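PDB 3VW5: cellobiose 2-epimerase from Ruminococcus albus, which catalyses the reversible epimerization of cellobiose to 4-O-beta-D-glucosyl-D-mannose, acting on the unmodified sugar. Local coordinates for residues L132-E143 and Y189-K200. The protein carries 2 engineered substitutions. Numbering follows the deposited sequence.
Engineered in segment 132-143: Leu138 (natural residue Pro).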
loop_
_atom_site.group_PDB
_atom_site.type_symbol
_atom_site.label_atom_id
_atom_site.label_comp_id
_atom_site.label_asym_id
_atom_site.label_seq_id
_atom_site.Cartn_x
_atom_site.Cartn_y
_atom_site.Cartn_z
ATOM N N LEU A 132 -18.846 -5.230 -4.626
ATOM C CA LEU A 132 -18.788 -4.053 -5.505
ATOM C C LEU A 132 -19.705 -2.918 -5.019
ATOM O O LEU A 132 -19.328 -1.744 -5.022
ATOM C CB LEU A 132 -19.149 -4.441 -6.940
ATOM C CG LEU A 132 -19.120 -3.277 -7.927
ATOM C CD1 LEU A 132 -17.695 -2.847 -8.203
ATOM C CD2 LEU A 132 -19.792 -3.657 -9.219
ATOM N N ALA A 133 -20.913 -3.275 -4.608
ATOM C CA ALA A 133 -21.794 -2.318 -3.966
ATOM C C ALA A 133 -21.101 -1.622 -2.750
ATOM O O ALA A 133 -21.092 -0.397 -2.637
ATOM C CB ALA A 133 -23.099 -2.994 -3.553
ATOM N N LEU A 134 -20.519 -2.406 -1.852
ATOM C CA LEU A 134 -19.820 -1.849 -0.717
ATOM C C LEU A 134 -18.703 -0.913 -1.178
ATOM O O LEU A 134 -18.464 0.147 -0.598
ATOM C CB LEU A 134 -19.247 -2.976 0.115
ATOM C CG LEU A 134 -20.032 -3.331 1.378
ATOM C CD1 LEU A 134 -21.473 -2.926 1.234
ATOM C CD2 LEU A 134 -19.891 -4.829 1.674
ATOM N N ALA A 135 -18.021 -1.301 -2.240
ATOM C CA ALA A 135 -16.964 -0.472 -2.773
ATOM C C ALA A 135 -17.504 0.897 -3.188
ATOM O O ALA A 135 -16.936 1.940 -2.821
ATOM C CB ALA A 135 -16.269 -1.173 -3.922
ATOM N N TYR A 136 -18.603 0.900 -3.937
ATOM C CA TYR A 136 -19.209 2.154 -4.375
ATOM C C TYR A 136 -19.750 2.909 -3.176
ATOM O O TYR A 136 -19.652 4.129 -3.107
ATOM C CB TYR A 136 -20.330 1.894 -5.382
ATOM C CG TYR A 136 -19.855 1.670 -6.793
ATOM C CD1 TYR A 136 -19.346 2.718 -7.539
ATOM C CD2 TYR A 136 -19.910 0.408 -7.379
ATOM C CE1 TYR A 136 -18.911 2.522 -8.829
ATOM C CE2 TYR A 136 -19.471 0.202 -8.660
ATOM C CZ TYR A 136 -18.977 1.268 -9.387
ATOM O OH TYR A 136 -18.536 1.095 -10.683
ATOM N N ARG A 137 -20.313 2.177 -2.219
ATOM C CA ARG A 137 -20.834 2.808 -1.019
ATOM C C ARG A 137 -19.749 3.659 -0.345
ATOM O O ARG A 137 -20.006 4.783 0.083
ATOM C CB ARG A 137 -21.387 1.780 -0.027
ATOM C CG ARG A 137 -22.034 2.454 1.167
ATOM C CD ARG A 137 -22.356 1.504 2.294
ATOM N NE ARG A 137 -23.761 1.603 2.688
ATOM C CZ ARG A 137 -24.729 0.805 2.229
ATOM N NH1 ARG A 137 -24.455 -0.181 1.357
ATOM N NH2 ARG A 137 -25.981 0.987 2.645
ATOM N N LEU A 138 -18.539 3.103 -0.260
ATOM C CA LEU A 138 -17.426 3.772 0.403
ATOM C C LEU A 138 -16.811 4.882 -0.466
ATOM O O LEU A 138 -16.413 5.933 0.032
ATOM C CB LEU A 138 -16.371 2.750 0.832
ATOM C CG LEU A 138 -16.820 1.722 1.866
ATOM C CD1 LEU A 138 -15.716 0.728 2.123
ATOM C CD2 LEU A 138 -17.243 2.392 3.158
ATOM N N PHE A 139 -16.736 4.640 -1.765
ATOM C CA PHE A 139 -16.422 5.705 -2.711
ATOM C C PHE A 139 -17.347 6.922 -2.503
ATOM O O PHE A 139 -16.874 8.050 -2.436
ATOM C CB PHE A 139 -16.532 5.171 -4.138
ATOM C CG PHE A 139 -16.575 6.232 -5.194
ATOM C CD1 PHE A 139 -15.405 6.824 -5.650
ATOM C CD2 PHE A 139 -17.781 6.606 -5.777
ATOM C CE1 PHE A 139 -15.437 7.792 -6.648
ATOM C CE2 PHE A 139 -17.817 7.581 -6.785
ATOM C CZ PHE A 139 -16.644 8.168 -7.217
ATOM N N GLU A 140 -18.657 6.690 -2.390
ATOM C CA GLU A 140 -19.601 7.780 -2.159
ATOM C C GLU A 140 -19.340 8.496 -0.837
ATOM O O GLU A 140 -19.379 9.733 -0.765
ATOM C CB GLU A 140 -21.042 7.278 -2.223
ATOM C CG GLU A 140 -21.516 7.058 -3.646
ATOM C CD GLU A 140 -23.000 6.779 -3.736
ATOM O OE1 GLU A 140 -23.529 6.012 -2.886
ATOM O OE2 GLU A 140 -23.638 7.336 -4.665
ATOM N N ASP A 141 -19.064 7.715 0.203
ATOM C CA ASP A 141 -18.767 8.272 1.514
ATOM C C ASP A 141 -17.539 9.169 1.491
ATOM O O ASP A 141 -17.506 10.179 2.181
ATOM C CB ASP A 141 -18.581 7.166 2.562
ATOM C CG ASP A 141 -19.873 6.439 2.876
ATOM O OD1 ASP A 141 -20.937 6.915 2.403
ATOM O OD2 ASP A 141 -19.829 5.406 3.596
ATOM N N ILE A 142 -16.525 8.800 0.716
ATOM C CA ILE A 142 -15.302 9.596 0.670
ATOM C C ILE A 142 -15.595 10.928 0.003
ATOM O O ILE A 142 -15.185 11.991 0.486
ATOM C CB ILE A 142 -14.143 8.868 -0.074
ATOM C CG1 ILE A 142 -13.491 7.821 0.828
ATOM C CG2 ILE A 142 -13.065 9.843 -0.517
ATOM C CD1 ILE A 142 -12.494 6.947 0.087
ATOM N N GLU A 143 -16.320 10.866 -1.105
ATOM C CA GLU A 143 -16.619 12.064 -1.874
ATOM C C GLU A 143 -17.600 12.995 -1.146
ATOM O O GLU A 143 -17.494 14.210 -1.250
ATOM C CB GLU A 143 -17.114 11.703 -3.267
ATOM C CG GLU A 143 -16.148 10.840 -4.076
ATOM C CD GLU A 143 -14.855 11.548 -4.445
ATOM O OE1 GLU A 143 -14.902 12.623 -5.086
ATOM O OE2 GLU A 143 -13.776 11.019 -4.101
ATOM N N TYR A 189 -9.075 3.858 -6.513
ATOM C CA TYR A 189 -9.960 4.244 -7.612
ATOM C C TYR A 189 -9.551 3.572 -8.909
ATOM O O TYR A 189 -10.402 3.200 -9.716
ATOM C CB TYR A 189 -10.013 5.762 -7.794
ATOM C CG TYR A 189 -10.791 6.467 -6.718
ATOM C CD1 TYR A 189 -11.217 7.780 -6.886
ATOM C CD2 TYR A 189 -11.109 5.819 -5.529
ATOM C CE1 TYR A 189 -11.934 8.437 -5.897
ATOM C CE2 TYR A 189 -11.832 6.458 -4.529
ATOM C CZ TYR A 189 -12.237 7.773 -4.715
ATOM O OH TYR A 189 -12.950 8.426 -3.722
ATOM N N THR A 190 -8.246 3.420 -9.108
ATOM C CA THR A 190 -7.748 2.630 -10.224
ATOM C C THR A 190 -8.403 1.253 -10.219
ATOM O O THR A 190 -8.828 0.768 -11.260
ATOM C CB THR A 190 -6.218 2.461 -10.183
ATOM O OG1 THR A 190 -5.601 3.744 -10.257
ATOM C CG2 THR A 190 -5.740 1.614 -11.358
ATOM N N GLU A 191 -8.499 0.635 -9.049
ATOM C CA GLU A 191 -8.992 -0.735 -8.956
ATOM C C GLU A 191 -10.506 -0.785 -9.135
ATOM O O GLU A 191 -11.019 -1.717 -9.728
ATOM C CB GLU A 191 -8.562 -1.392 -7.624
ATOM C CG GLU A 191 -8.828 -2.894 -7.498
ATOM C CD GLU A 191 -7.933 -3.747 -8.404
ATOM O OE1 GLU A 191 -8.042 -5.003 -8.357
ATOM O OE2 GLU A 191 -7.114 -3.172 -9.163
ATOM N N LEU A 192 -11.210 0.214 -8.613
ATOM C CA LEU A 192 -12.658 0.318 -8.768
ATOM C C LEU A 192 -13.001 0.521 -10.232
ATOM O O LEU A 192 -14.019 0.048 -10.700
ATOM C CB LEU A 192 -13.214 1.506 -7.981
ATOM C CG LEU A 192 -14.507 1.289 -7.188
ATOM C CD1 LEU A 192 -15.252 2.615 -6.997
ATOM C CD2 LEU A 192 -15.395 0.238 -7.829
ATOM N N TYR A 193 -12.152 1.240 -10.955
ATOM C CA TYR A 193 -12.433 1.502 -12.359
ATOM C C TYR A 193 -12.132 0.251 -13.177
ATOM O O TYR A 193 -12.890 -0.119 -14.065
ATOM C CB TYR A 193 -11.636 2.705 -12.866
ATOM C CG TYR A 193 -11.924 3.061 -14.297
ATOM C CD1 TYR A 193 -12.996 3.890 -14.629
ATOM C CD2 TYR A 193 -11.141 2.560 -15.318
ATOM C CE1 TYR A 193 -13.271 4.211 -15.934
ATOM C CE2 TYR A 193 -11.402 2.873 -16.636
ATOM C CZ TYR A 193 -12.471 3.704 -16.943
ATOM O OH TYR A 193 -12.734 4.015 -18.266
ATOM N N LYS A 194 -11.020 -0.400 -12.860
ATOM C CA LYS A 194 -10.676 -1.681 -13.462
ATOM C C LYS A 194 -11.843 -2.648 -13.305
ATOM O O LYS A 194 -12.196 -3.369 -14.234
ATOM C CB LYS A 194 -9.415 -2.248 -12.797
ATOM C CG LYS A 194 -9.033 -3.657 -13.221
ATOM C CD LYS A 194 -7.546 -3.739 -13.507
ATOM C CE LYS A 194 -7.273 -4.308 -14.905
ATOM N NZ LYS A 194 -5.822 -4.200 -15.284
ATOM N N ALA A 195 -12.451 -2.640 -12.126
ATOM C CA ALA A 195 -13.516 -3.580 -11.811
ATOM C C ALA A 195 -14.813 -3.369 -12.601
ATOM O O ALA A 195 -15.510 -4.345 -12.915
ATOM C CB ALA A 195 -13.812 -3.575 -10.315
ATOM N N ASP A 196 -15.147 -2.111 -12.911
ATOM C CA ASP A 196 -16.518 -1.792 -13.319
ATOM C C ASP A 196 -16.693 -0.577 -14.246
ATOM O O ASP A 196 -17.824 -0.222 -14.610
ATOM C CB ASP A 196 -17.383 -1.636 -12.066
ATOM C CG ASP A 196 -18.850 -1.640 -12.371
ATOM O OD1 ASP A 196 -19.394 -2.735 -12.627
ATOM O OD2 ASP A 196 -19.464 -0.552 -12.346
ATOM N N GLY A 197 -15.578 0.057 -14.600
ATOM C CA GLY A 197 -15.548 1.137 -15.579
ATOM C C GLY A 197 -16.420 2.375 -15.404
ATOM O O GLY A 197 -16.641 3.081 -16.370
ATOM N N ASN A 198 -16.911 2.637 -14.193
ATOM C CA ASN A 198 -17.742 3.813 -13.897
ATOM C C ASN A 198 -16.996 5.117 -14.130
ATOM O O ASN A 198 -15.946 5.346 -13.535
ATOM C CB ASN A 198 -18.270 3.751 -12.453
ATOM C CG ASN A 198 -19.126 4.969 -12.071
ATOM O OD1 ASN A 198 -18.991 5.528 -10.978
ATOM N ND2 ASN A 198 -20.013 5.371 -12.969
ATOM N N GLU A 199 -17.538 5.969 -14.994
ATOM C CA GLU A 199 -16.847 7.187 -15.403
ATOM C C GLU A 199 -16.799 8.268 -14.307
ATOM O O GLU A 199 -15.931 9.146 -14.318
ATOM C CB GLU A 199 -17.451 7.734 -16.700
ATOM C CG GLU A 199 -16.465 7.784 -17.885
ATOM C CD GLU A 199 -15.912 6.406 -18.281
ATOM O OE1 GLU A 199 -14.690 6.316 -18.563
ATOM O OE2 GLU A 199 -16.694 5.418 -18.318
ATOM N N LYS A 200 -17.724 8.207 -13.356
ATOM C CA LYS A 200 -17.680 9.134 -12.227
ATOM C C LYS A 200 -16.412 8.871 -11.417
ATOM O O LYS A 200 -15.761 9.804 -10.950
ATOM C CB LYS A 200 -18.918 8.978 -11.338
ATOM C CG LYS A 200 -19.821 10.206 -11.255
ATOM C CD LYS A 200 -20.960 10.129 -12.248
ATOM C CE LYS A 200 -22.220 10.817 -11.719
ATOM N NZ LYS A 200 -23.451 9.956 -11.899
HETATM O O HOH W 1 -16.115 1.557 -11.621
#
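Two groups grip the phenol oxygen of Tyr136: it donates to Asp196 OD2, with 2.5 Å between Tyr136 OH and that oxygen, and accepts a hydrogen bond from a water. The same water donates to Leu192 O and accepts from Asn198 N, so one molecule links the tyrosine both to a carbonyl of helix 179-196 and to the turn before helix 199-216. Asp196 OD2 is reached on its anti side, 29° out of the carboxylate plane, and ring and carboxylate planes stand nearly perpendicular. With CG anti to the carbonyl carbon, the Tyr136 ring extends over Leu192, whose CD2 lies 4.2 Å from the ring centroid and 17° off its normal, a CH-pi contact. Leu192 is a knob in the hole formed by Leu132, Ala135, Tyr136 and Phe139; its CD2 comes within 3.9 Å of Leu132 CD1, while its other branch, CD1, meets Phe139 CB.

A second hydroxyl bond runs the opposite way across the interface. Tyr189 OH donates to Glu143 OE2 at 2.7 Å, again on the anti side; OE2 also bonds Tyr152 OH, and OE1 forms a salt bridge with Arg204 of helix 199-216. Ile142 CG2 touches the same Tyr189 hydroxyl, and its side chain also packs on Ile112 and Ile116 of helix 109-126. Phe139, its CG anti to the backbone N, turns its edge to the face of Tyr189, a T-shaped pair with centroids 5.1 Å apart and planes at 65°.

In this (alpha/alpha)6 barrel the contact joins helix 129-145 to helix 179-196 and the start of helix 199-216. Each tyrosine thus pairs an apolar ring contact with a carboxylate acceptor on the partner segment, an arrangement expected to limit the rotation of both rings; Arg204 would probably keep Glu143 ionised.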